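Local coordinates for protein nourseothricin acetyltransferase (Streptomyces noursei, PDB 5C82) that probably acetylates the antibiotic nourseothricin, as a GNAT-family acetyltransferase consistent with a role in antibiotic resistance, at residues S98-G101 against W102-R105. The protein carries 1 engineered substitution. Numbering follows the deposited sequence.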
ATOM      1  N   SER A  98      -4.053 -10.053  -8.780  1.00 25.19           N
ATOM      2  CA  SER A  98      -5.231  -9.930  -7.937  1.00 25.26           C
ATOM      3  C   SER A  98      -5.974  -8.667  -8.393  1.00 29.58           C
ATOM      4  O   SER A  98      -5.338  -7.647  -8.652  1.00 28.90           O
ATOM      5  CB  SER A  98      -4.812  -9.818  -6.475  1.00 28.54           C
ATOM      6  OG  SER A  98      -5.870  -9.324  -5.678  1.00 41.92           O
ATOM      7  N   TYR A  99      -7.305  -8.734  -8.497  1.00 26.02           N
ATOM      8  CA  TYR A  99      -8.105  -7.595  -8.935  1.00 25.35           C
ATOM      9  C   TYR A  99      -8.949  -7.014  -7.800  1.00 32.54           C
ATOM     10  O   TYR A  99      -9.587  -7.765  -7.056  1.00 32.78           O
ATOM     11  CB  TYR A  99      -9.012  -7.983 -10.107  1.00 24.34           C
ATOM     12  CG  TYR A  99      -9.815  -6.811 -10.630  1.00 24.23           C
ATOM     13  CD1 TYR A  99      -9.191  -5.746 -11.277  1.00 24.45           C
ATOM     14  CD2 TYR A  99     -11.198  -6.754 -10.460  1.00 24.46           C
ATOM     15  CE1 TYR A  99      -9.920  -4.656 -11.737  1.00 22.89           C
ATOM     16  CE2 TYR A  99     -11.938  -5.673 -10.926  1.00 24.61           C
ATOM     17  CZ  TYR A  99     -11.294  -4.633 -11.581  1.00 27.31           C
ATOM     18  OH  TYR A  99     -11.997  -3.547 -12.025  1.00 25.10           O
ATOM     19  N   SER A 100      -8.990  -5.676  -7.708  1.00 28.88           N
ATOM     20  CA  SER A 100      -9.804  -4.955  -6.730  1.00 28.31           C
ATOM     21  C   SER A 100     -10.704  -3.984  -7.496  1.00 31.21           C
ATOM     22  O   SER A 100     -10.209  -3.058  -8.159  1.00 32.10           O
ATOM     23  CB  SER A 100      -8.910  -4.227  -5.726  1.00 33.34           C
ATOM     24  OG  SER A 100      -9.623  -3.224  -5.019  1.00 45.89           O
ATOM     25  N   GLY A 101     -12.003  -4.242  -7.445  1.00 26.56           N
ATOM     26  CA  GLY A 101     -13.030  -3.454  -8.126  1.00 26.30           C
ATOM     27  C   GLY A 101     -13.259  -2.044  -7.598  1.00 30.77           C
ATOM     28  O   GLY A 101     -13.640  -1.165  -8.375  1.00 31.49           O
ATOM     29  N   TRP A 102     -13.054  -1.797  -6.281  1.00 26.76           N
ATOM     30  CA  TRP A 102     -13.243  -0.458  -5.699  1.00 28.05           C
ATOM     31  C   TRP A 102     -12.440   0.645  -6.456  1.00 27.35           C
ATOM     32  O   TRP A 102     -12.967   1.720  -6.747  1.00 23.80           O
ATOM     33  CB  TRP A 102     -12.956  -0.460  -4.176  1.00 28.70           C
ATOM     34  CG  TRP A 102     -12.450   0.858  -3.671  1.00 31.03           C
ATOM     35  CD1 TRP A 102     -13.157   2.024  -3.564  1.00 34.32           C
ATOM     36  CD2 TRP A 102     -11.095   1.179  -3.352  1.00 30.80           C
ATOM     37  NE1 TRP A 102     -12.323   3.048  -3.190  1.00 34.08           N
ATOM     38  CE2 TRP A 102     -11.051   2.559  -3.046  1.00 34.83           C
ATOM     39  CE3 TRP A 102      -9.924   0.416  -3.217  1.00 31.78           C
ATOM     40  CZ2 TRP A 102      -9.882   3.199  -2.638  1.00 33.64           C
ATOM     41  CZ3 TRP A 102      -8.765   1.056  -2.815  1.00 33.34           C
ATOM     42  CH2 TRP A 102      -8.751   2.432  -2.536  1.00 33.93           C
ATOM     43  N   ASN A 103     -11.170   0.364  -6.777  1.00 23.73           N
ATOM     44  CA  ASN A 103     -10.339   1.315  -7.507  1.00 22.02           C
ATOM     45  C   ASN A 103      -9.927   0.768  -8.857  1.00 24.77           C
ATOM     46  O   ASN A 103      -9.062   1.355  -9.517  1.00 23.74           O
ATOM     47  CB  ASN A 103      -9.145   1.784  -6.673  1.00 18.37           C
ATOM     48  CG  ASN A 103      -8.184   0.702  -6.280  1.00 30.68           C
ATOM     49  OD1 ASN A 103      -8.475  -0.492  -6.391  1.00 22.38           O
ATOM     50  ND2 ASN A 103      -7.038   1.105  -5.739  1.00 19.98           N
ATOM     51  N   ARG A 104     -10.587  -0.345  -9.289  1.00 21.31           N
ATOM     52  CA  ARG A 104     -10.382  -1.011 -10.583  1.00 20.69           C
ATOM     53  C   ARG A 104      -8.883  -1.234 -10.817  1.00 22.70           C
ATOM     54  O   ARG A 104      -8.326  -0.907 -11.867  1.00 20.16           O
ATOM     55  CB  ARG A 104     -11.025  -0.203 -11.727  1.00 22.10           C
ATOM     56  CG  ARG A 104     -12.510   0.108 -11.536  1.00 30.87           C
ATOM     57  CD  ARG A 104     -12.944   1.252 -12.441  1.00 37.56           C
ATOM     58  NE  ARG A 104     -12.858   0.918 -13.869  1.00 49.28           N
ATOM     59  CZ  ARG A 104     -12.297   1.695 -14.796  1.00 66.07           C
ATOM     60  NH1 ARG A 104     -11.746   2.857 -14.458  1.00 56.77           N
ATOM     61  NH2 ARG A 104     -12.272   1.309 -16.066  1.00 46.22           N
ATOM     62  N   ARG A 105      -8.229  -1.756  -9.790  1.00 20.03           N
ATOM     63  CA  ARG A 105      -6.800  -1.966  -9.835  1.00 19.34           C
ATOM     64  C   ARG A 105      -6.478  -3.434  -9.957  1.00 21.94           C
ATOM     65  O   ARG A 105      -6.918  -4.240  -9.147  1.00 20.66           O
ATOM     66  CB  ARG A 105      -6.132  -1.352  -8.571  1.00 15.87           C
ATOM     67  CG  ARG A 105      -4.680  -1.788  -8.339  1.00 12.65           C
ATOM     68  CD  ARG A 105      -4.120  -1.231  -7.045  1.00 15.87           C
ATOM     69  NE  ARG A 105      -3.797   0.198  -7.176  1.00 17.36           N
ATOM     70  CZ  ARG A 105      -3.135   0.904  -6.264  1.00 26.98           C
ATOM     71  NH1 ARG A 105      -2.683   0.320  -5.157  1.00 19.22           N
ATOM     72  NH2 ARG A 105      -2.858   2.176  -6.480  1.00 17.06           N
TER
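S100 and R105 form an antiparallel hydrogen-bonded pair that closes the hairpin between strands 91-100 and 105-113. S100 N donates to R105 O (2.9 Å), and R105 N returns a bond to S100 O (2.9 Å). Opposite S100 the other strand places two residues, R104 and R105, a G1 beta bulge. R104 takes the left-handed backbone conformation of its first position, and its N makes a weak bond to G101 O. Inside the turn, S100 OG donates to N103 OD1 (3.3 Å), tilted 31° from the carbonyl plane of the amide. N103 reaches this hydroxyl because its CG sits between the backbone N and carbonyl carbon (chi1 62°). S100 OG also lies at the edge of the W102 ring, near CE3. N103 CB lies over one face of that indole, toward its rim. On the other side of the turn, Y99 and R104 run side by side, and the contact is made by Y99 OH alongside R104 CA and CB. Y99 OH comes 3.5 Å from R104 CB, while Y99 CD1 lies 3.5 Å from R105 O. N103 ND2 bonds L171 O of the second subunit, and R105 NH2 forms a salt bridge with D168 of that subunit. The amide of N103 therefore links the hairpin turn to the dimer interface: its oxygen is held from within, its nitrogen from the partner chain.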